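Local coordinates for twin-arginine translocation pathway signal protein (Burkholderia phytofirmans, PDB 2RJO) that probably serves as a periplasmic sugar-binding protein, holding beta-D-galactopyranose in the cleft between its two lobes, at residues P18-F30 with W251-L265. Sequence-based numbering, arbitrary orientation.
Sequences PYYTAFNKGAQSF and WDPFWLGGIGLSMGL. With GAL (beta-D-galactopyranose), chain B.
Gly26 and Gly257, neither with a side chain, lie where helices 18-30 and 253-265 meet backbone to backbone, their axes 6.2 Å apart and crossing at -40°. Four CA-H...O contacts join them: Gly26 CA lies 3.2 Å from Phe254 O and Gly257 CA 3.4 Å from Phe23 O, while Phe23 CA points to Pro253 O and Phe254 CA to Ala22 O. Each glycine CA also sits over an aromatic face, Gly26 on Phe254 (3.7 Å from CA to the ring centroid) and Gly257 on Phe23. With CG anti to its backbone N (chi1 179°), Phe254 lays its ring back across helix 18-30 as a knob among Ala22, Lys25, Gly26 and Ser29. From the other helix, Phe30 is a knob among Gly258, Leu261, Ser262 and Leu265; Ser262 CB lies over its face, Leu265 CD2 meets its edge 3.9 Å from CZ, and Ser262 OG is hydrogen-bonded to Trp310 O. At the sugar end the Tyr19 ring has Pro253 CB 3.6 Å above one face, toward the rim, and GAL C3 over the centre of the other at 4.2 Å; its hydroxyl is hydrogen-bonded to Trp95 NE1. Further out, Asp252 N-caps helix 253-265 through Trp255 N, and Asn68 ND2 donates hydrogen bonds to Leu256 O and Gly257 O. This is close, glycine-mediated helix packing with CH-pi contacts, and its N-terminal end carries Tyr19, Tyr20 and Trp251 of the galactose pocket in a two-lobed periplasmic binding protein fold.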
loop_
_atom_site.group_PDB
_atom_site.type_symbol
_atom_site.label_atom_id
_atom_site.label_comp_id
_atom_site.label_asym_id
_atom_site.label_seq_id
_atom_site.Cartn_x
_atom_site.Cartn_y
_atom_site.Cartn_z
ATOM N N PRO A 18 1.280 -9.550 4.901
ATOM C CA PRO A 18 2.601 -9.676 4.271
ATOM C C PRO A 18 3.093 -8.395 3.594
ATOM O O PRO A 18 4.298 -8.185 3.422
ATOM C CB PRO A 18 2.423 -10.851 3.305
ATOM C CG PRO A 18 0.938 -10.885 3.037
ATOM C CD PRO A 18 0.346 -10.567 4.385
ATOM N N TYR A 19 2.160 -7.531 3.216
ATOM C CA TYR A 19 2.532 -6.266 2.598
ATOM C C TYR A 19 3.467 -5.520 3.555
ATOM O O TYR A 19 4.534 -5.059 3.162
ATOM C CB TYR A 19 1.287 -5.411 2.327
ATOM C CG TYR A 19 1.624 -3.988 1.962
ATOM C CD1 TYR A 19 1.979 -3.642 0.658
ATOM C CD2 TYR A 19 1.646 -2.993 2.935
ATOM C CE1 TYR A 19 2.351 -2.328 0.333
ATOM C CE2 TYR A 19 2.019 -1.684 2.627
ATOM C CZ TYR A 19 2.370 -1.354 1.329
ATOM O OH TYR A 19 2.737 -0.056 1.041
ATOM N N TYR A 20 3.049 -5.415 4.811
ATOM C CA TYR A 20 3.812 -4.725 5.840
ATOM C C TYR A 20 5.010 -5.514 6.341
ATOM O O TYR A 20 5.947 -4.935 6.896
ATOM C CB TYR A 20 2.896 -4.359 7.015
ATOM C CG TYR A 20 1.966 -3.211 6.698
ATOM C CD1 TYR A 20 0.584 -3.343 6.833
ATOM C CD2 TYR A 20 2.468 -1.987 6.252
ATOM C CE1 TYR A 20 -0.279 -2.278 6.530
ATOM C CE2 TYR A 20 1.615 -0.918 5.947
ATOM C CZ TYR A 20 0.243 -1.074 6.090
ATOM O OH TYR A 20 -0.602 -0.028 5.791
ATOM N N THR A 21 4.981 -6.834 6.171
ATOM C CA THR A 21 6.106 -7.642 6.599
ATOM C C THR A 21 7.304 -7.208 5.760
ATOM O O THR A 21 8.407 -7.049 6.275
ATOM C CB THR A 21 5.855 -9.139 6.376
ATOM O OG1 THR A 21 4.739 -9.562 7.172
ATOM C CG2 THR A 21 7.084 -9.940 6.781
ATOM N N ALA A 22 7.065 -7.008 4.465
ATOM C CA ALA A 22 8.101 -6.585 3.539
ATOM C C ALA A 22 8.433 -5.102 3.740
ATOM O O ALA A 22 9.597 -4.697 3.688
ATOM C CB ALA A 22 7.640 -6.822 2.128
ATOM N N PHE A 23 7.399 -4.298 3.963
ATOM C CA PHE A 23 7.587 -2.870 4.184
ATOM C C PHE A 23 8.587 -2.667 5.318
ATOM O O PHE A 23 9.503 -1.860 5.223
ATOM C CB PHE A 23 6.252 -2.234 4.557
ATOM C CG PHE A 23 6.294 -0.741 4.656
ATOM C CD1 PHE A 23 6.500 0.038 3.522
ATOM C CD2 PHE A 23 6.089 -0.109 5.875
ATOM C CE1 PHE A 23 6.504 1.438 3.600
ATOM C CE2 PHE A 23 6.088 1.298 5.967
ATOM C CZ PHE A 23 6.294 2.063 4.824
ATOM N N ASN A 24 8.382 -3.417 6.393
ATOM C CA ASN A 24 9.226 -3.366 7.568
ATOM C C ASN A 24 10.640 -3.879 7.264
ATOM O O ASN A 24 11.629 -3.340 7.766
ATOM C CB ASN A 24 8.591 -4.207 8.675
ATOM C CG ASN A 24 9.512 -4.402 9.857
ATOM O OD1 ASN A 24 9.752 -5.532 10.279
ATOM N ND2 ASN A 24 10.035 -3.304 10.400
ATOM N N LYS A 25 10.714 -4.924 6.446
ATOM C CA LYS A 25 11.971 -5.546 6.036
ATOM C C LYS A 25 12.832 -4.533 5.306
ATOM O O LYS A 25 14.034 -4.444 5.538
ATOM C CB LYS A 25 11.693 -6.711 5.087
ATOM C CG LYS A 25 12.196 -8.071 5.539
ATOM C CD LYS A 25 11.415 -8.600 6.726
ATOM C CE LYS A 25 11.466 -10.128 6.776
ATOM N NZ LYS A 25 10.784 -10.748 5.580
ATOM N N GLY A 26 12.208 -3.790 4.396
ATOM C CA GLY A 26 12.921 -2.779 3.631
ATOM C C GLY A 26 13.492 -1.672 4.495
ATOM O O GLY A 26 14.630 -1.254 4.282
ATOM N N ALA A 27 12.712 -1.187 5.461
ATOM C CA ALA A 27 13.170 -0.124 6.356
ATOM C C ALA A 27 14.360 -0.641 7.155
ATOM O O ALA A 27 15.391 0.020 7.290
ATOM C CB ALA A 27 12.046 0.284 7.306
ATOM N N GLN A 28 14.175 -1.840 7.688
ATOM C CA GLN A 28 15.164 -2.554 8.479
ATOM C C GLN A 28 16.452 -2.648 7.664
ATOM O O GLN A 28 17.541 -2.380 8.163
ATOM C CB GLN A 28 14.613 -3.952 8.761
ATOM C CG GLN A 28 15.133 -4.666 9.977
ATOM C CD GLN A 28 14.436 -6.009 10.163
ATOM O OE1 GLN A 28 14.609 -6.930 9.359
ATOM N NE2 GLN A 28 13.627 -6.120 11.214
ATOM N N SER A 29 16.311 -3.020 6.393
ATOM C CA SER A 29 17.458 -3.151 5.502
ATOM C C SER A 29 18.143 -1.821 5.210
ATOM O O SER A 29 19.360 -1.778 5.031
ATOM C CB SER A 29 17.038 -3.814 4.190
ATOM O OG SER A 29 18.096 -3.806 3.250
ATOM N N PHE A 30 17.383 -0.733 5.157
ATOM C CA PHE A 30 18.004 0.552 4.899
ATOM C C PHE A 30 18.768 1.045 6.120
ATOM O O PHE A 30 19.864 1.578 5.999
ATOM C CB PHE A 30 16.973 1.604 4.523
ATOM C CG PHE A 30 17.557 2.977 4.428
ATOM C CD1 PHE A 30 18.368 3.325 3.352
ATOM C CD2 PHE A 30 17.382 3.892 5.460
ATOM C CE1 PHE A 30 19.003 4.565 3.305
ATOM C CE2 PHE A 30 18.012 5.135 5.425
ATOM C CZ PHE A 30 18.823 5.476 4.350
ATOM N N TRP A 251 3.699 -2.918 -5.538
ATOM C CA TRP A 251 4.068 -1.575 -5.087
ATOM C C TRP A 251 5.494 -1.632 -4.563
ATOM O O TRP A 251 6.133 -0.608 -4.351
ATOM C CB TRP A 251 3.181 -1.115 -3.926
ATOM C CG TRP A 251 1.690 -1.312 -4.073
ATOM C CD1 TRP A 251 0.862 -1.914 -3.167
ATOM C CD2 TRP A 251 0.839 -0.808 -5.115
ATOM N NE1 TRP A 251 -0.445 -1.808 -3.570
ATOM C CE2 TRP A 251 -0.492 -1.133 -4.762
ATOM C CE3 TRP A 251 1.065 -0.106 -6.306
ATOM C CZ2 TRP A 251 -1.590 -0.783 -5.560
ATOM C CZ3 TRP A 251 -0.032 0.241 -7.100
ATOM C CH2 TRP A 251 -1.340 -0.097 -6.720
ATOM N N ASP A 252 5.972 -2.846 -4.336
ATOM C CA ASP A 252 7.309 -3.059 -3.813
ATOM C C ASP A 252 7.406 -2.430 -2.421
ATOM O O ASP A 252 8.076 -1.419 -2.216
ATOM C CB ASP A 252 8.349 -2.441 -4.738
ATOM C CG ASP A 252 9.700 -3.080 -4.583
ATOM O OD1 ASP A 252 9.934 -3.721 -3.531
ATOM O OD2 ASP A 252 10.529 -2.933 -5.504
ATOM N N PRO A 253 6.698 -3.019 -1.447
ATOM C CA PRO A 253 6.702 -2.525 -0.070
ATOM C C PRO A 253 8.115 -2.490 0.496
ATOM O O PRO A 253 8.480 -1.559 1.210
ATOM C CB PRO A 253 5.774 -3.502 0.656
ATOM C CG PRO A 253 5.784 -4.731 -0.218
ATOM C CD PRO A 253 5.775 -4.155 -1.597
ATOM N N PHE A 254 8.917 -3.495 0.171
ATOM C CA PHE A 254 10.298 -3.520 0.637
ATOM C C PHE A 254 10.955 -2.187 0.268
ATOM O O PHE A 254 11.455 -1.474 1.123
ATOM C CB PHE A 254 11.054 -4.659 -0.036
ATOM C CG PHE A 254 12.492 -4.752 0.369
ATOM C CD1 PHE A 254 12.874 -5.543 1.449
ATOM C CD2 PHE A 254 13.471 -4.052 -0.330
ATOM C CE1 PHE A 254 14.217 -5.640 1.830
ATOM C CE2 PHE A 254 14.818 -4.138 0.042
ATOM C CZ PHE A 254 15.191 -4.938 1.127
ATOM N N TRP A 255 10.952 -1.864 -1.020
ATOM C CA TRP A 255 11.533 -0.618 -1.505
ATOM C C TRP A 255 10.887 0.602 -0.833
ATOM O O TRP A 255 11.580 1.535 -0.421
ATOM C CB TRP A 255 11.350 -0.512 -3.019
ATOM C CG TRP A 255 11.837 0.785 -3.568
ATOM C CD1 TRP A 255 13.131 1.145 -3.786
ATOM C CD2 TRP A 255 11.039 1.914 -3.931
ATOM N NE1 TRP A 255 13.194 2.434 -4.263
ATOM C CE2 TRP A 255 11.917 2.930 -4.361
ATOM C CE3 TRP A 255 9.661 2.171 -3.932
ATOM C CZ2 TRP A 255 11.466 4.180 -4.788
ATOM C CZ3 TRP A 255 9.211 3.423 -4.359
ATOM C CH2 TRP A 255 10.111 4.405 -4.780
ATOM N N LEU A 256 9.562 0.601 -0.741
ATOM C CA LEU A 256 8.857 1.706 -0.115
ATOM C C LEU A 256 9.353 1.941 1.302
ATOM O O LEU A 256 9.581 3.077 1.703
ATOM C CB LEU A 256 7.351 1.434 -0.075
ATOM C CG LEU A 256 6.556 1.802 -1.318
ATOM C CD1 LEU A 256 5.161 1.202 -1.244
ATOM C CD2 LEU A 256 6.497 3.313 -1.423
ATOM N N GLY A 257 9.516 0.853 2.050
ATOM C CA GLY A 257 9.978 0.939 3.425
ATOM C C GLY A 257 11.345 1.570 3.617
ATOM O O GLY A 257 11.564 2.319 4.576
ATOM N N GLY A 258 12.269 1.262 2.711
ATOM C CA GLY A 258 13.606 1.806 2.814
ATOM C C GLY A 258 13.779 3.172 2.189
ATOM O O GLY A 258 14.411 4.043 2.785
ATOM N N ILE A 259 13.225 3.366 0.997
ATOM C CA ILE A 259 13.351 4.642 0.309
ATOM C C ILE A 259 12.744 5.800 1.116
ATOM O O ILE A 259 13.324 6.878 1.173
ATOM C CB ILE A 259 12.690 4.584 -1.088
ATOM C CG1 ILE A 259 13.402 5.556 -2.039
ATOM C CG2 ILE A 259 11.204 4.955 -0.986
ATOM C CD1 ILE A 259 14.872 5.256 -2.248
ATOM N N GLY A 260 11.592 5.568 1.742
ATOM C CA GLY A 260 10.961 6.609 2.541
ATOM C C GLY A 260 11.943 7.189 3.545
ATOM O O GLY A 260 12.074 8.412 3.663
ATOM N N LEU A 261 12.639 6.305 4.259
ATOM C CA LEU A 261 13.636 6.707 5.249
ATOM C C LEU A 261 14.868 7.329 4.584
ATOM O O LEU A 261 15.461 8.255 5.116
ATOM C CB LEU A 261 14.083 5.501 6.071
ATOM C CG LEU A 261 13.095 4.802 7.001
ATOM C CD1 LEU A 261 13.786 3.596 7.611
ATOM C CD2 LEU A 261 12.618 5.754 8.092
ATOM N N SER A 262 15.254 6.799 3.428
ATOM C CA SER A 262 16.406 7.320 2.712
ATOM C C SER A 262 16.183 8.802 2.380
ATOM O O SER A 262 17.048 9.637 2.643
ATOM C CB SER A 262 16.632 6.507 1.438
ATOM O OG SER A 262 17.795 6.930 0.759
HETATM N N MSE A 263 15.023 9.122 1.807
HETATM C CA MSE A 263 14.684 10.506 1.466
HETATM C C MSE A 263 14.783 11.364 2.722
HETATM O O MSE A 263 15.421 12.423 2.733
HETATM C CB MSE A 263 13.246 10.608 0.943
HETATM C CG MSE A 263 13.032 10.120 -0.470
HETATM SE SE MSE A 263 11.285 10.085 -0.909
HETATM C CE MSE A 263 11.168 8.485 -1.553
ATOM N N GLY A 264 14.133 10.887 3.778
ATOM C CA GLY A 264 14.133 11.604 5.033
ATOM C C GLY A 264 15.514 11.833 5.612
ATOM O O GLY A 264 15.803 12.929 6.082
ATOM N N LEU A 265 16.367 10.811 5.578
ATOM C CA LEU A 265 17.708 10.926 6.127
ATOM C C LEU A 265 18.574 11.890 5.325
ATOM O O LEU A 265 19.346 12.662 5.903
ATOM C CB LEU A 265 18.377 9.543 6.215
ATOM C CG LEU A 265 19.775 9.458 6.865
ATOM C CD1 LEU A 265 19.757 10.095 8.260
ATOM C CD2 LEU A 265 20.225 7.998 6.947
HETATM C C1 GAL B . -2.513 -1.950 3.419
HETATM C C2 GAL B . -2.717 -2.373 1.946
HETATM C C3 GAL B . -1.945 -1.390 1.038
HETATM C C4 GAL B . -2.486 0.031 1.278
HETATM C C5 GAL B . -2.269 0.350 2.784
HETATM C C6 GAL B . -2.799 1.741 3.062
HETATM O O1 GAL B . -3.245 -2.852 4.269
HETATM O O2 GAL B . -2.209 -3.692 1.751
HETATM O O3 GAL B . -2.135 -1.735 -0.332
HETATM O O4 GAL B . -3.883 0.048 0.982
HETATM O O5 GAL B . -3.008 -0.597 3.625
HETATM O O6 GAL B . -2.586 2.016 4.433
#